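PDB 6AM0: KLLA0A11308p from Kluyveromyces lactis, which probably binds mRNA as a cytoplasmic member of the EDC3 family, this chain being its N-terminal Sm-like (LSm) domain. Local coordinates for residues G6-I11 with R18-L23; T32-V37 with S44-I49. All blocks are in the same frame, centred on the assembly; numbering follows the deposited sequence.

Interaction 1 (G6-I11 with R18-L23); sequences GYQIEI and RITGTL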
# COMPACT_ATOMS: atom_id res chain seq x y z
N GLY D 6 -12.66 5.17 -14.24
CA GLY D 6 -13.12 3.85 -13.88
C GLY D 6 -12.52 3.31 -12.60
O GLY D 6 -13.03 2.31 -12.07
N TYR D 7 -11.46 3.94 -12.09
CA TYR D 7 -10.87 3.50 -10.84
C TYR D 7 -11.79 3.84 -9.67
O TYR D 7 -12.40 4.91 -9.62
CB TYR D 7 -9.50 4.16 -10.65
CG TYR D 7 -8.39 3.49 -11.43
CD1 TYR D 7 -8.45 3.41 -12.82
CD2 TYR D 7 -7.28 2.96 -10.79
CE1 TYR D 7 -7.44 2.80 -13.55
CE2 TYR D 7 -6.26 2.35 -11.52
CZ TYR D 7 -6.34 2.28 -12.89
OH TYR D 7 -5.34 1.68 -13.62
N GLN D 8 -11.85 2.93 -8.70
CA GLN D 8 -12.64 3.13 -7.49
C GLN D 8 -11.83 3.96 -6.49
O GLN D 8 -10.71 3.58 -6.13
CB GLN D 8 -13.03 1.78 -6.90
CG GLN D 8 -14.05 1.80 -5.77
CD GLN D 8 -15.34 2.50 -6.13
OE1 GLN D 8 -15.65 2.72 -7.30
NE2 GLN D 8 -16.14 2.82 -5.11
N ILE D 9 -12.39 5.08 -6.04
CA ILE D 9 -11.63 6.09 -5.31
C ILE D 9 -12.33 6.39 -3.98
O ILE D 9 -13.56 6.40 -3.90
CB ILE D 9 -11.46 7.38 -6.14
CG1 ILE D 9 -10.82 7.07 -7.49
CG2 ILE D 9 -10.64 8.43 -5.39
CD1 ILE D 9 -9.49 6.37 -7.39
N GLU D 10 -11.52 6.64 -2.95
CA GLU D 10 -12.00 7.07 -1.64
C GLU D 10 -11.13 8.23 -1.16
O GLU D 10 -9.90 8.12 -1.15
CB GLU D 10 -11.98 5.92 -0.63
CG GLU D 10 -12.89 6.10 0.57
CD GLU D 10 -13.14 4.80 1.30
OE1 GLU D 10 -12.65 3.75 0.83
OE2 GLU D 10 -13.84 4.82 2.34
N ILE D 11 -11.77 9.33 -0.78
CA ILE D 11 -11.10 10.58 -0.43
C ILE D 11 -11.56 11.00 0.96
O ILE D 11 -12.58 10.53 1.47
CB ILE D 11 -11.37 11.70 -1.46
CG1 ILE D 11 -12.86 12.04 -1.57
CG2 ILE D 11 -10.84 11.30 -2.83
CD1 ILE D 11 -13.29 13.28 -0.80
N ARG D 18 -15.15 10.67 4.75
CA ARG D 18 -14.69 9.95 3.57
C ARG D 18 -15.79 9.87 2.52
O ARG D 18 -16.94 9.56 2.83
CB ARG D 18 -14.26 8.53 3.96
CG ARG D 18 -13.26 8.59 5.11
CD ARG D 18 -12.73 7.27 5.66
NE ARG D 18 -11.81 7.58 6.75
CZ ARG D 18 -11.00 6.70 7.33
NH1 ARG D 18 -10.20 7.09 8.31
NH2 ARG D 18 -11.00 5.45 6.92
N ILE D 19 -15.43 10.15 1.26
CA ILE D 19 -16.34 10.06 0.13
C ILE D 19 -15.81 8.97 -0.77
O ILE D 19 -14.60 8.90 -1.04
CB ILE D 19 -16.46 11.40 -0.64
CG1 ILE D 19 -16.83 12.55 0.30
CG2 ILE D 19 -17.46 11.26 -1.77
CD1 ILE D 19 -17.89 12.22 1.33
N THR D 20 -16.70 8.11 -1.25
CA THR D 20 -16.32 7.02 -2.14
C THR D 20 -17.07 7.16 -3.45
O THR D 20 -18.27 7.43 -3.46
CB THR D 20 -16.64 5.65 -1.51
OG1 THR D 20 -16.11 5.58 -0.18
CG2 THR D 20 -16.02 4.53 -2.34
N GLY D 21 -16.37 6.96 -4.57
CA GLY D 21 -17.02 7.09 -5.86
C GLY D 21 -16.12 6.64 -6.99
O GLY D 21 -14.95 6.31 -6.79
N THR D 22 -16.69 6.64 -8.19
CA THR D 22 -15.96 6.23 -9.39
C THR D 22 -15.42 7.46 -10.11
O THR D 22 -16.13 8.45 -10.28
CB THR D 22 -16.85 5.41 -10.32
OG1 THR D 22 -17.93 6.23 -10.82
CG2 THR D 22 -17.44 4.22 -9.58
N LEU D 23 -14.15 7.40 -10.51
CA LEU D 23 -13.49 8.57 -11.09
C LEU D 23 -14.02 8.84 -12.50
O LEU D 23 -13.87 8.00 -13.40
CB LEU D 23 -11.98 8.37 -11.10
CG LEU D 23 -11.11 9.32 -11.93
CD1 LEU D 23 -11.40 10.75 -11.57
CD2 LEU D 23 -9.64 9.02 -11.71
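Glu10 swings CG anti to its own backbone N (chi1 -159°) and runs on extended, which lays its carboxylate beside Thr20, whose OG1 is turned next to the backbone N. The two meet on one face of an antiparallel beta hairpin of the Sm-like fold, in which strand 8-11 runs at 165° to strand 18-23. CG of Glu10 comes within 3.3 Å of OG1 of Thr20, and Glu10 and Thr20 form a non-hydrogen-bonded pair. Along the same face, the chain of Gln8 bends at CG and brings its amide over the strand opposite: OE1 of Gln8 meets the CG2 methyl of Thr22 at 3.3 Å, and NE2 of Gln8 meets the CG2 methyl of Thr20. The register is fixed by reciprocal backbone hydrogen bonds at Ile9/Gly21 and Ile11/Ile19, the bond from Ile9 N to Gly21 O measuring 2.9 Å. A further pair, from Leu23 N to Tyr7 O and from Gly6 N to Leu23 O, carries the pairing past the strand's start. Beyond Glu10, the Arg18 guanidinium makes a cation-pi contact with Tyr55 of the second subunit, another copy of this protein, and Glu10 also packs on that Tyr55. With an alanine here the carboxylate is gone, and Arg18, whose NH2 lies 5.4 Å from Glu10 OE2, would probably lose a nearby opposite charge, while a gap would be likely to open beside Thr20 and that Tyr55. The other face is apolar: Leu57 of strand 56-59 packs on Ile9 and Ile11, and Ile9 and Leu23 also meet apolar side chains of another protein's chain. There Ile11 and Ile19 run next to each other in the same direction, and the CD1 methyl of Ile11 rests 3.7 Å from CB of Ile19.

Interaction 2 (T32-V37 with S44-I49); sequences TLTDAV and SPVFKI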
# COMPACT_ATOMS: atom_id res chain seq x y z
N THR D 32 -13.73 14.79 -10.31
CA THR D 32 -15.14 14.46 -10.49
C THR D 32 -15.37 12.97 -10.27
O THR D 32 -14.60 12.14 -10.75
CB THR D 32 -15.63 14.86 -11.89
OG1 THR D 32 -15.40 16.26 -12.10
CG2 THR D 32 -17.12 14.57 -12.04
N LEU D 33 -16.43 12.65 -9.53
CA LEU D 33 -16.82 11.28 -9.21
C LEU D 33 -18.27 11.05 -9.62
O LEU D 33 -19.06 11.99 -9.73
CB LEU D 33 -16.66 10.99 -7.71
CG LEU D 33 -15.28 11.13 -7.09
CD1 LEU D 33 -15.39 11.13 -5.57
CD2 LEU D 33 -14.35 10.03 -7.57
N THR D 34 -18.60 9.79 -9.84
CA THR D 34 -19.98 9.36 -10.05
C THR D 34 -20.37 8.34 -8.98
O THR D 34 -19.52 7.62 -8.44
CB THR D 34 -20.19 8.77 -11.45
OG1 THR D 34 -19.23 7.73 -11.68
CG2 THR D 34 -20.04 9.84 -12.52
N ASP D 35 -21.68 8.33 -8.68
CA ASP D 35 -22.31 7.50 -7.65
C ASP D 35 -21.56 7.57 -6.32
O ASP D 35 -21.31 6.56 -5.65
CB ASP D 35 -22.52 6.05 -8.14
CG ASP D 35 -21.23 5.31 -8.47
OD1 ASP D 35 -20.31 5.24 -7.63
OD2 ASP D 35 -21.15 4.80 -9.60
N ALA D 36 -21.24 8.79 -5.91
CA ALA D 36 -20.50 9.01 -4.66
C ALA D 36 -21.37 8.68 -3.45
O ALA D 36 -22.46 9.24 -3.29
CB ALA D 36 -20.01 10.45 -4.59
N VAL D 37 -20.89 7.77 -2.60
CA VAL D 37 -21.51 7.47 -1.31
C VAL D 37 -20.73 8.21 -0.22
O VAL D 37 -19.50 8.30 -0.27
CB VAL D 37 -21.56 5.95 -1.05
CG1 VAL D 37 -20.16 5.36 -0.88
CG2 VAL D 37 -22.42 5.65 0.18
N SER D 44 -24.97 10.46 -4.30
CA SER D 44 -25.04 11.50 -5.31
C SER D 44 -24.55 10.96 -6.65
O SER D 44 -23.45 10.37 -6.70
CB SER D 44 -24.20 12.71 -4.90
OG SER D 44 -24.38 13.76 -5.82
N PRO D 45 -25.29 11.17 -7.74
CA PRO D 45 -24.87 10.60 -9.03
C PRO D 45 -23.62 11.25 -9.60
O PRO D 45 -22.84 10.56 -10.26
CB PRO D 45 -26.08 10.82 -9.93
CG PRO D 45 -27.23 11.03 -8.99
CD PRO D 45 -26.64 11.74 -7.82
N VAL D 46 -23.41 12.54 -9.37
CA VAL D 46 -22.22 13.25 -9.82
C VAL D 46 -21.75 14.16 -8.68
O VAL D 46 -22.55 14.89 -8.10
CB VAL D 46 -22.47 14.08 -11.09
CG1 VAL D 46 -21.24 14.90 -11.45
CG2 VAL D 46 -22.85 13.18 -12.25
N PHE D 47 -20.45 14.10 -8.38
CA PHE D 47 -19.85 14.87 -7.29
C PHE D 47 -18.57 15.52 -7.77
O PHE D 47 -17.64 14.83 -8.19
CB PHE D 47 -19.58 13.96 -6.09
CG PHE D 47 -18.86 14.64 -4.96
CD1 PHE D 47 -19.51 15.54 -4.15
CD2 PHE D 47 -17.53 14.34 -4.70
CE1 PHE D 47 -18.85 16.16 -3.11
CE2 PHE D 47 -16.87 14.95 -3.66
CZ PHE D 47 -17.52 15.86 -2.86
N LYS D 48 -18.50 16.85 -7.70
CA LYS D 48 -17.34 17.62 -8.14
C LYS D 48 -16.68 18.28 -6.93
O LYS D 48 -17.35 18.97 -6.15
CB LYS D 48 -17.74 18.66 -9.19
CG LYS D 48 -18.25 18.03 -10.49
CD LYS D 48 -18.22 19.01 -11.66
CE LYS D 48 -19.50 19.83 -11.76
NZ LYS D 48 -19.50 20.70 -12.96
N ILE D 49 -15.36 18.09 -6.80
CA ILE D 49 -14.61 18.53 -5.63
C ILE D 49 -13.30 19.17 -6.08
O ILE D 49 -12.76 18.83 -7.14
CB ILE D 49 -14.34 17.34 -4.66
CG1 ILE D 49 -13.63 17.79 -3.39
CG2 ILE D 49 -13.53 16.26 -5.36
CD1 ILE D 49 -14.43 18.72 -2.52
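Leu33 and Phe47 exchange backbone hydrogen bonds as an antiparallel hydrogen-bonded pair, Leu33 N to Phe47 O at 2.8 Å and Phe47 N to Leu33 O at 2.9 Å, in a bent hairpin of the Sm-like fold. Both segments turn a corner, one at Thr34-Asp35 and the other at Pro45. Asp35 adopts left-handed backbone angles (phi 48°, psi 47°), and its N donates to Pro45 O from above the carbonyl plane. Pairing resumes at Ala36 and Ser44, where Ser44 N donates a hydrogen bond to Ala36 O and the return bond is weak. The OG of Ser44 reaches back along its own segment to Val46 O, bridging the corner at Pro45.

Thr32 and Lys48 are neighbours on one face, with OG1 of Thr32 against CG of Lys48 at 3.7 Å; NZ of Lys48 makes a weak hydrogen bond to the backbone of the bound peptide. On the other face Phe47 holds its ring anti to the backbone N (chi1 175°) and alongside Leu33. The CB of Ala36 touches CB of Phe47 at 3.8 Å, while CD1 of Leu33 meets the ring edge at CD2 of Phe47, 4.0 Å away.

Overall arrangement
From the N terminus, interaction 1 is made first: residues 6-11 pair with 18-23, with six residues between the segments. The chain then continues through strand 18-26 to residues 32-37, which pair with 44-49 in interaction 2, with another six residues between them. The two closures stand in series, neither nested nor crossed, with centres about 8 Å apart. Strand 18-26 joins them, since it pairs with strand 8-12 and also with strands 30-33 and 36-38. Probable hydrogen bonds from Val37 N to Thr20 O and from Thr34 N to Thr22 O, each 2.8 Å, make both hairpins parts of one curled antiparallel sheet.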